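Local coordinates for HmuY protein (Prevotella intermedia, PDB 6R2H) that probably captures heme as a secreted or surface-anchored hemophore-like protein of the HmuY family, taken here in its heme-free form, at residues T3-F8 and S184-F189; G153-V158 and A165-F170; I21-G26 and K68-F73. All coordinates share one frame; numbering follows the deposited sequence.

Interaction 1: residues T3-F8 and S184-F189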
loop_
_atom_site.group_PDB
_atom_site.type_symbol
_atom_site.label_atom_id
_atom_site.label_comp_id
_atom_site.label_asym_id
_atom_site.label_seq_id
_atom_site.Cartn_x
_atom_site.Cartn_y
_atom_site.Cartn_z
ATOM N N THR A 3 -16.308 -13.748 7.583
ATOM C CA THR A 3 -17.154 -12.728 8.185
ATOM C C THR A 3 -18.161 -12.246 7.143
ATOM O O THR A 3 -18.082 -12.648 5.982
ATOM C CB THR A 3 -16.317 -11.580 8.780
ATOM O OG1 THR A 3 -15.602 -10.903 7.742
ATOM C CG2 THR A 3 -15.372 -12.014 9.884
ATOM N N GLN A 4 -19.099 -11.385 7.560
ATOM C CA GLN A 4 -19.818 -10.569 6.596
ATOM C C GLN A 4 -18.796 -9.715 5.846
ATOM O O GLN A 4 -17.596 -9.775 6.133
ATOM C CB GLN A 4 -20.866 -9.689 7.280
ATOM C CG GLN A 4 -22.246 -10.334 7.378
ATOM C CD GLN A 4 -22.899 -10.627 6.047
ATOM O OE1 GLN A 4 -22.701 -9.923 5.053
ATOM N NE2 GLN A 4 -23.698 -11.681 6.016
ATOM N N VAL A 5 -19.292 -8.920 4.888
ATOM C CA VAL A 5 -18.504 -7.904 4.210
ATOM C C VAL A 5 -18.338 -6.721 5.159
ATOM O O VAL A 5 -19.329 -6.214 5.683
ATOM C CB VAL A 5 -19.182 -7.464 2.900
ATOM C CG1 VAL A 5 -18.617 -6.139 2.392
ATOM C CG2 VAL A 5 -19.080 -8.546 1.838
ATOM N N LYS A 6 -17.081 -6.303 5.373
ATOM C CA LYS A 6 -16.785 -5.133 6.180
ATOM C C LYS A 6 -16.298 -4.016 5.255
ATOM O O LYS A 6 -16.018 -4.251 4.075
ATOM C CB LYS A 6 -15.760 -5.438 7.281
ATOM C CG LYS A 6 -15.851 -6.788 7.992
ATOM C CD LYS A 6 -16.580 -6.779 9.323
ATOM C CE LYS A 6 -17.600 -7.896 9.416
ATOM N NZ LYS A 6 -17.770 -8.406 10.801
ATOM N N HIS A 7 -16.244 -2.794 5.802
ATOM C CA HIS A 7 -15.817 -1.632 5.049
ATOM C C HIS A 7 -14.685 -0.919 5.781
ATOM O O HIS A 7 -14.648 -0.884 7.007
ATOM C CB HIS A 7 -17.011 -0.738 4.711
ATOM C CG HIS A 7 -16.638 0.469 3.910
ATOM N ND1 HIS A 7 -15.979 0.387 2.695
ATOM C CD2 HIS A 7 -16.830 1.786 4.137
ATOM C CE1 HIS A 7 -15.778 1.603 2.218
ATOM N NE2 HIS A 7 -16.304 2.477 3.072
ATOM N N PHE A 8 -13.737 -0.398 4.999
ATOM C CA PHE A 8 -12.682 0.457 5.498
ATOM C C PHE A 8 -12.555 1.670 4.583
ATOM O O PHE A 8 -12.568 1.537 3.355
ATOM C CB PHE A 8 -11.338 -0.273 5.526
ATOM C CG PHE A 8 -10.198 0.626 5.940
ATOM C CD1 PHE A 8 -9.602 1.486 5.025
ATOM C CD2 PHE A 8 -9.741 0.644 7.249
ATOM C CE1 PHE A 8 -8.582 2.344 5.405
ATOM C CE2 PHE A 8 -8.712 1.497 7.624
ATOM C CZ PHE A 8 -8.147 2.358 6.708
ATOM N N SER A 184 -10.066 3.250 0.235
ATOM C CA SER A 184 -11.383 2.749 0.594
ATOM C C SER A 184 -11.579 1.363 -0.021
ATOM O O SER A 184 -11.258 1.184 -1.192
ATOM C CB SER A 184 -12.422 3.687 0.093
ATOM O OG SER A 184 -13.678 3.365 0.650
ATOM N N PHE A 185 -12.071 0.387 0.760
ATOM C CA PHE A 185 -12.357 -0.942 0.234
ATOM C C PHE A 185 -13.380 -1.680 1.092
ATOM O O PHE A 185 -13.618 -1.323 2.243
ATOM C CB PHE A 185 -11.091 -1.798 0.136
ATOM C CG PHE A 185 -10.284 -1.931 1.407
ATOM C CD1 PHE A 185 -10.572 -2.927 2.337
ATOM C CD2 PHE A 185 -9.222 -1.073 1.664
ATOM C CE1 PHE A 185 -9.823 -3.069 3.498
ATOM C CE2 PHE A 185 -8.473 -1.214 2.823
ATOM C CZ PHE A 185 -8.770 -2.214 3.734
ATOM N N ASP A 186 -13.973 -2.719 0.502
ATOM C CA ASP A 186 -14.773 -3.693 1.228
ATOM C C ASP A 186 -13.985 -4.989 1.287
ATOM O O ASP A 186 -13.147 -5.233 0.414
ATOM C CB ASP A 186 -16.110 -3.965 0.540
ATOM C CG ASP A 186 -16.950 -2.717 0.346
ATOM O OD1 ASP A 186 -16.927 -1.853 1.243
ATOM O OD2 ASP A 186 -17.598 -2.610 -0.709
ATOM N N TYR A 187 -14.271 -5.805 2.311
ATOM C CA TYR A 187 -13.482 -7.004 2.517
ATOM C C TYR A 187 -14.192 -8.036 3.387
ATOM O O TYR A 187 -15.069 -7.715 4.182
ATOM C CB TYR A 187 -12.153 -6.654 3.182
ATOM C CG TYR A 187 -12.227 -6.133 4.595
ATOM C CD1 TYR A 187 -12.514 -4.800 4.840
ATOM C CD2 TYR A 187 -11.951 -6.953 5.686
ATOM C CE1 TYR A 187 -12.537 -4.298 6.128
ATOM C CE2 TYR A 187 -11.972 -6.465 6.983
ATOM C CZ TYR A 187 -12.267 -5.129 7.202
ATOM O OH TYR A 187 -12.300 -4.616 8.470
ATOM N N LYS A 188 -13.753 -9.283 3.239
ATOM C CA LYS A 188 -14.173 -10.344 4.124
ATOM C C LYS A 188 -12.915 -10.856 4.800
ATOM O O LYS A 188 -11.903 -11.069 4.139
ATOM C CB LYS A 188 -14.841 -11.477 3.340
ATOM C CG LYS A 188 -16.136 -11.114 2.626
ATOM C CD LYS A 188 -16.798 -12.327 1.982
ATOM C CE LYS A 188 -18.024 -11.986 1.166
ATOM N NZ LYS A 188 -18.554 -13.167 0.450
ATOM N N PHE A 189 -13.005 -11.049 6.120
ATOM C CA PHE A 189 -11.899 -11.584 6.891
ATOM C C PHE A 189 -12.156 -13.059 7.196
ATOM O O PHE A 189 -13.267 -13.432 7.565
ATOM C CB PHE A 189 -11.661 -10.740 8.142
ATOM C CG PHE A 189 -10.402 -11.105 8.885
ATOM C CD1 PHE A 189 -9.163 -10.779 8.362
ATOM C CD2 PHE A 189 -10.455 -11.785 10.094
ATOM C CE1 PHE A 189 -8.005 -11.121 9.042
ATOM C CE2 PHE A 189 -9.296 -12.146 10.759
ATOM C CZ PHE A 189 -8.074 -11.784 10.247
#
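Phe185 O is gripped from strand 6-8 by two donors: Phe8 N, 2.9 Å away and nearly straight at 169°, and His7 ND1, whose bond to the same oxygen is weak and bent. His7 ND1 also makes a weak bond to Asp186 OD1 (2.8 Å), with ring and carboxylate planes 60° apart. The imidazole CG lies anti to the backbone N (chi1 -179°), which swings the ring over the neighbouring strand; its other nitrogen, NE2, is bonded to Glu9.

On the opposite face of the sheet from His7 and Asp186, aliphatic carbons sit on aromatic rings. Lys6 CB lies 3.8 Å from the centroid of the Tyr187 ring, over its face, a CH-pi contact, and Phe8 CB does the same to Phe185. The Phe8 and Phe185 rings are nearly parallel, but displaced until little of one ring lies above the other. The Tyr187 hydroxyl is hydrogen-bonded to Leu23 O.

Nearer the chain start the regular ladder ends, and Thr3 pairs with Phe189 through its N and its hydroxyl. Thr3 N donates to Phe189 O, while Thr3 OG1 accepts from Phe189 N at 3.1 Å and donates to Gln4 O, although Thr3 is poorly ordered. In between, Lys6 N meets Tyr187 O at 2.7 Å. This is an antiparallel edge pairing: the N-terminal strand closes one side of the large sheet against the last strand.

Interaction 2: residues G153-V158 and A165-F170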
loop_
_atom_site.group_PDB
_atom_site.type_symbol
_atom_site.label_atom_id
_atom_site.label_comp_id
_atom_site.label_asym_id
_atom_site.label_seq_id
_atom_site.Cartn_x
_atom_site.Cartn_y
_atom_site.Cartn_z
ATOM N N GLY A 153 -11.365 -3.234 -10.138
ATOM C CA GLY A 153 -12.528 -3.806 -9.487
ATOM C C GLY A 153 -12.288 -5.207 -8.938
ATOM O O GLY A 153 -13.171 -5.761 -8.290
ATOM N N ASN A 154 -11.101 -5.769 -9.192
ATOM C CA ASN A 154 -10.856 -7.176 -8.930
ATOM C C ASN A 154 -10.762 -7.418 -7.436
ATOM O O ASN A 154 -10.222 -6.586 -6.710
ATOM C CB ASN A 154 -9.527 -7.637 -9.523
ATOM C CG ASN A 154 -9.407 -7.329 -10.999
ATOM O OD1 ASN A 154 -9.683 -6.218 -11.461
ATOM N ND2 ASN A 154 -9.031 -8.338 -11.765
ATOM N N VAL A 155 -11.269 -8.574 -6.999
ATOM C CA VAL A 155 -11.080 -8.998 -5.623
ATOM C C VAL A 155 -9.645 -9.493 -5.485
ATOM O O VAL A 155 -9.195 -10.298 -6.292
ATOM C CB VAL A 155 -12.106 -10.068 -5.190
ATOM C CG1 VAL A 155 -11.827 -10.560 -3.779
ATOM C CG2 VAL A 155 -13.541 -9.564 -5.295
ATOM N N PHE A 156 -8.936 -8.979 -4.476
ATOM C CA PHE A 156 -7.604 -9.447 -4.141
ATOM C C PHE A 156 -7.718 -10.488 -3.030
ATOM O O PHE A 156 -8.403 -10.261 -2.037
ATOM C CB PHE A 156 -6.722 -8.276 -3.685
ATOM C CG PHE A 156 -6.355 -7.319 -4.784
ATOM C CD1 PHE A 156 -7.248 -6.348 -5.210
ATOM C CD2 PHE A 156 -5.117 -7.406 -5.405
ATOM C CE1 PHE A 156 -6.905 -5.479 -6.235
ATOM C CE2 PHE A 156 -4.778 -6.543 -6.434
ATOM C CZ PHE A 156 -5.671 -5.579 -6.842
ATOM N N ALA A 157 -7.017 -11.615 -3.197
ATOM C CA ALA A 157 -6.915 -12.651 -2.183
ATOM C C ALA A 157 -5.583 -12.510 -1.454
ATOM O O ALA A 157 -4.559 -12.318 -2.100
ATOM C CB ALA A 157 -7.025 -14.004 -2.841
ATOM N N VAL A 158 -5.617 -12.594 -0.112
ATOM C CA VAL A 158 -4.445 -12.436 0.748
ATOM C C VAL A 158 -4.386 -13.582 1.768
ATOM O O VAL A 158 -5.332 -13.759 2.539
ATOM C CB VAL A 158 -4.428 -11.072 1.473
ATOM C CG1 VAL A 158 -3.024 -10.678 1.896
ATOM C CG2 VAL A 158 -5.033 -9.967 0.631
ATOM N N ALA A 165 -6.726 -14.952 6.502
ATOM C CA ALA A 165 -6.817 -14.657 5.089
ATOM C C ALA A 165 -7.845 -13.547 4.889
ATOM O O ALA A 165 -8.632 -13.259 5.799
ATOM C CB ALA A 165 -7.184 -15.921 4.343
ATOM N N ALA A 166 -7.822 -12.921 3.703
ATOM C CA ALA A 166 -8.814 -11.901 3.398
ATOM C C ALA A 166 -9.108 -11.810 1.902
ATOM O O ALA A 166 -8.274 -12.137 1.058
ATOM C CB ALA A 166 -8.358 -10.572 3.947
ATOM N N LEU A 167 -10.313 -11.326 1.597
ATOM C CA LEU A 167 -10.733 -11.046 0.235
ATOM C C LEU A 167 -11.163 -9.583 0.177
ATOM O O LEU A 167 -12.090 -9.176 0.883
ATOM C CB LEU A 167 -11.904 -11.973 -0.109
ATOM C CG LEU A 167 -11.632 -13.478 -0.065
ATOM C CD1 LEU A 167 -12.953 -14.226 -0.030
ATOM C CD2 LEU A 167 -10.809 -13.917 -1.272
ATOM N N ILE A 168 -10.477 -8.794 -0.657
ATOM C CA ILE A 168 -10.566 -7.342 -0.604
ATOM C C ILE A 168 -10.969 -6.823 -1.984
ATOM O O ILE A 168 -10.375 -7.206 -2.991
ATOM C CB ILE A 168 -9.217 -6.728 -0.139
ATOM C CG1 ILE A 168 -8.744 -7.288 1.206
ATOM C CG2 ILE A 168 -9.228 -5.203 -0.149
ATOM C CD1 ILE A 168 -7.270 -7.078 1.464
ATOM N N LYS A 169 -11.950 -5.915 -2.021
ATOM C CA LYS A 169 -12.282 -5.210 -3.247
ATOM C C LYS A 169 -12.198 -3.710 -2.980
ATOM O O LYS A 169 -12.887 -3.205 -2.096
ATOM C CB LYS A 169 -13.669 -5.648 -3.729
ATOM C CG LYS A 169 -14.262 -4.871 -4.899
ATOM C CD LYS A 169 -15.682 -5.299 -5.191
ATOM C CE LYS A 169 -16.325 -4.529 -6.326
ATOM N NZ LYS A 169 -15.576 -4.744 -7.584
ATOM N N PHE A 170 -11.342 -3.017 -3.743
ATOM C CA PHE A 170 -11.089 -1.594 -3.560
ATOM C C PHE A 170 -12.225 -0.762 -4.153
ATOM O O PHE A 170 -12.778 -1.102 -5.194
ATOM C CB PHE A 170 -9.694 -1.240 -4.076
ATOM C CG PHE A 170 -8.593 -1.820 -3.225
ATOM C CD1 PHE A 170 -8.101 -1.127 -2.123
ATOM C CD2 PHE A 170 -8.077 -3.085 -3.491
ATOM C CE1 PHE A 170 -7.098 -1.666 -1.327
ATOM C CE2 PHE A 170 -7.076 -3.633 -2.693
ATOM C CZ PHE A 170 -6.595 -2.923 -1.608
HETATM O O HOH W 1 -9.848 -4.106 -5.897
#
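Phe170 turns the edge of its ring toward the face of Phe156 in an offset edge-to-face pair, with planes at 82° and centroids 5.5 Å apart. The leading edge is CD2 and CE2; CE2 comes to 3.7 Å from Phe156 CD1. Both rings have CG anti to the carbonyl carbon, and the two side chains cross at about a right angle on the face of the sheet that also carries Ile168 and Val158.

Ile168 is the bump beside this pair. Its CG2 rests over one face of the Phe170 ring, toward the rim, while its other branch reaches the opposite way along the strand, so that CD1 touches Val158 CG2 at 3.7 Å. The small Ala166 follows, and Leu23 fills in over its methyl.

The other face is shaped by Leu167, which fits between two smaller neighbours: its CB meets Val155 CG1 at 3.9 Å and its CD2 meets Ala157 CB at 4.1 Å. Farther along, the Lys169 chain runs extended to CE and bends at its last torsion (chi4 62°), placing NZ 2.7 Å from Gly153 O, in the carbonyl plane and on a lone pair. NZ has a second acceptor in Thr91 O.

Between the two faces, the backbones pair Phe156 with Ile168 and Val158 with Ala166 through reciprocal N-H to O bonds. Where the direct ladder stops, a water takes over, donating to Asn154 O and accepting from Phe170 N (2.8 Å). Together these strands form a beta hairpin, with strand 83-87 next to one arm and strand 181-190 next to the other in the large antiparallel sheet.

Interaction 3: residues I21-G26 and K68-F73. With GOL (glycerol), chain C.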
loop_
_atom_site.group_PDB
_atom_site.type_symbol
_atom_site.label_atom_id
_atom_site.label_comp_id
_atom_site.label_asym_id
_atom_site.label_seq_id
_atom_site.Cartn_x
_atom_site.Cartn_y
_atom_site.Cartn_z
ATOM N N ILE A 21 -3.384 -1.291 8.825
ATOM C CA ILE A 21 -4.749 -1.749 9.055
ATOM C C ILE A 21 -4.765 -3.151 9.648
ATOM O O ILE A 21 -4.198 -4.073 9.076
ATOM C CB ILE A 21 -5.594 -1.674 7.778
ATOM C CG1 ILE A 21 -5.492 -0.276 7.166
ATOM C CG2 ILE A 21 -7.037 -2.062 8.080
ATOM C CD1 ILE A 21 -5.934 -0.179 5.736
ATOM N N ASP A 22 -5.447 -3.283 10.787
ATOM C CA ASP A 22 -5.785 -4.578 11.356
ATOM C C ASP A 22 -7.105 -5.028 10.742
ATOM O O ASP A 22 -8.153 -4.467 11.050
ATOM C CB ASP A 22 -5.925 -4.493 12.876
ATOM C CG ASP A 22 -6.255 -5.817 13.533
ATOM O OD1 ASP A 22 -6.612 -6.775 12.816
ATOM O OD2 ASP A 22 -6.110 -5.888 14.772
ATOM N N LEU A 23 -7.058 -6.043 9.877
ATOM C CA LEU A 23 -8.244 -6.385 9.103
ATOM C C LEU A 23 -9.305 -7.016 10.006
ATOM O O LEU A 23 -10.499 -6.870 9.755
ATOM C CB LEU A 23 -7.861 -7.272 7.914
ATOM C CG LEU A 23 -7.292 -6.521 6.702
ATOM C CD1 LEU A 23 -6.921 -7.479 5.592
ATOM C CD2 LEU A 23 -8.243 -5.447 6.166
ATOM N N GLU A 24 -8.845 -7.672 11.082
ATOM C CA GLU A 24 -9.714 -8.381 12.008
ATOM C C GLU A 24 -10.626 -7.402 12.749
ATOM O O GLU A 24 -11.807 -7.669 12.905
ATOM C CB GLU A 24 -8.869 -9.234 12.958
ATOM C CG GLU A 24 -9.673 -10.171 13.840
ATOM C CD GLU A 24 -8.801 -11.073 14.704
ATOM O OE1 GLU A 24 -7.626 -10.712 14.944
ATOM O OE2 GLU A 24 -9.288 -12.141 15.124
ATOM N N THR A 25 -10.082 -6.254 13.170
ATOM C CA THR A 25 -10.782 -5.312 14.027
ATOM C C THR A 25 -11.281 -4.108 13.229
ATOM O O THR A 25 -12.148 -3.369 13.702
ATOM C CB THR A 25 -9.878 -4.835 15.170
ATOM O OG1 THR A 25 -8.838 -3.999 14.654
ATOM C CG2 THR A 25 -9.303 -5.983 15.974
ATOM N N GLY A 26 -10.715 -3.905 12.032
ATOM C CA GLY A 26 -11.100 -2.787 11.188
ATOM C C GLY A 26 -10.455 -1.473 11.618
ATOM O O GLY A 26 -10.736 -0.429 11.024
ATOM N N LYS A 68 -0.495 -4.584 15.838
ATOM C CA LYS A 68 -1.418 -5.450 15.131
ATOM C C LYS A 68 -1.806 -4.795 13.808
ATOM O O LYS A 68 -2.534 -3.801 13.790
ATOM C CB LYS A 68 -2.618 -5.791 16.026
ATOM C CG LYS A 68 -2.328 -6.894 17.037
ATOM C CD LYS A 68 -3.386 -7.071 18.101
ATOM C CE LYS A 68 -2.851 -7.771 19.336
ATOM N NZ LYS A 68 -3.684 -7.498 20.533
ATOM N N TRP A 69 -1.325 -5.384 12.706
ATOM C CA TRP A 69 -1.711 -4.941 11.378
ATOM C C TRP A 69 -1.533 -6.093 10.400
ATOM O O TRP A 69 -0.747 -6.996 10.652
ATOM C CB TRP A 69 -0.915 -3.691 10.956
ATOM C CG TRP A 69 0.560 -3.928 10.782
ATOM C CD1 TRP A 69 1.513 -4.010 11.760
ATOM C CD2 TRP A 69 1.256 -4.133 9.538
ATOM N NE1 TRP A 69 2.749 -4.237 11.215
ATOM C CE2 TRP A 69 2.622 -4.315 9.851
ATOM C CE3 TRP A 69 0.862 -4.173 8.194
ATOM C CZ2 TRP A 69 3.585 -4.537 8.865
ATOM C CZ3 TRP A 69 1.816 -4.379 7.219
ATOM C CH2 TRP A 69 3.161 -4.565 7.554
ATOM N N ASP A 70 -2.249 -6.018 9.268
ATOM C CA ASP A 70 -2.219 -7.040 8.236
ATOM C C ASP A 70 -1.686 -6.447 6.935
ATOM O O ASP A 70 -0.820 -7.055 6.297
ATOM C CB ASP A 70 -3.602 -7.670 8.071
ATOM C CG ASP A 70 -4.082 -8.308 9.355
ATOM O OD1 ASP A 70 -3.359 -9.200 9.856
ATOM O OD2 ASP A 70 -5.155 -7.871 9.858
ATOM N N ILE A 71 -2.234 -5.278 6.559
ATOM C CA ILE A 71 -1.836 -4.564 5.353
ATOM C C ILE A 71 -1.627 -3.088 5.690
ATOM O O ILE A 71 -2.166 -2.579 6.680
ATOM C CB ILE A 71 -2.832 -4.750 4.185
ATOM C CG1 ILE A 71 -4.193 -4.103 4.469
ATOM C CG2 ILE A 71 -2.953 -6.211 3.806
ATOM C CD1 ILE A 71 -5.198 -4.173 3.336
ATOM N N ALA A 72 -0.859 -2.412 4.822
ATOM C CA ALA A 72 -0.454 -1.033 5.040
ATOM C C ALA A 72 -0.385 -0.292 3.709
ATOM O O ALA A 72 -0.093 -0.888 2.673
ATOM C CB ALA A 72 0.849 -0.978 5.809
ATOM N N PHE A 73 -0.660 1.015 3.771
ATOM C CA PHE A 73 -0.697 1.869 2.597
ATOM C C PHE A 73 0.133 3.127 2.825
ATOM O O PHE A 73 0.101 3.725 3.900
ATOM C CB PHE A 73 -2.137 2.180 2.175
ATOM C CG PHE A 73 -2.919 0.968 1.733
ATOM C CD1 PHE A 73 -2.860 0.533 0.415
ATOM C CD2 PHE A 73 -3.686 0.243 2.638
ATOM C CE1 PHE A 73 -3.575 -0.584 -0.000
ATOM C CE2 PHE A 73 -4.402 -0.873 2.221
ATOM C CZ PHE A 73 -4.334 -1.293 0.909
HETATM C C1 GOL C . -4.200 -10.635 12.511
HETATM O O1 GOL C . -4.927 -10.944 11.323
HETATM C C2 GOL C . -4.741 -9.402 13.210
HETATM O O2 GOL C . -4.026 -8.225 12.821
HETATM C C3 GOL C . -4.785 -9.533 14.719
HETATM O O3 GOL C . -3.518 -9.876 15.276
#
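Asp70 holds CG anti to its carbonyl carbon (chi1 -60°), and this carries the carboxylate across to the backbone of Leu23; Asp22, with CG opposite its own N (chi1 -179°), brings a second carboxylate alongside. The backbones join through a classic beta bulge, in which Asp70 and Ile71 both face Ile21. Ile21 O takes the N-H of Asp70 at 2.8 Å and, weakly, that of Ile71, while Ile21 N bonds to Ile71 O at 2.8 Å.

Leu23 N meets Asp70 OD2 on its anti lone pair, the side away from the other oxygen. Just beyond, Asp22 OD1 accepts from Glu24 N, an Asx turn that starts the bend leading to the next strand. Asp22 OD1 and Asp70 OD2 are only 3.5 Å apart, two acceptors with like charge; such closeness would tend to raise the proton affinity of one of them, although the N-H groups that each accepts should offset part of this.

Away from the acids the contact is apolar. Ile21 CD1 touches the Phe73 ring at its edge, 3.9 Å from CD2, and Leu23 CD2 approaches Ile71 CD1. Phe185 of the large sheet packs on Ile21 and Leu23, joining this corner of the small four-stranded sheet to the large one.

A glycerol, probably from the crystallisation liquor, sits against both carboxylates and also bonds to Asn164. While the bonds of its O2 to the aspartates are weak, glycerol O1 donates to Asp70 OD1 at 2.8 Å.

In the fold
Interactions 1 and 2 lie in the large antiparallel sheet, their centres about 9 Å apart, on strands 181-190 and 165-174, which are neighbours and follow each other in the chain. Interaction 3 belongs to the smaller four-stranded sheet, its centre about 11 Å from that of interaction 1 and about 14 Å from that of interaction 2. Along the chain, interaction 3 closes before interaction 2 opens, and interaction 1 encloses both, bringing the N-terminal strand to the last one. Apolar side chains of the three contacts pack together between the two sheets, on the same side of the chain's centre: Phe8 on Ile21, Phe170 on Phe73, Ile168 on Ile71.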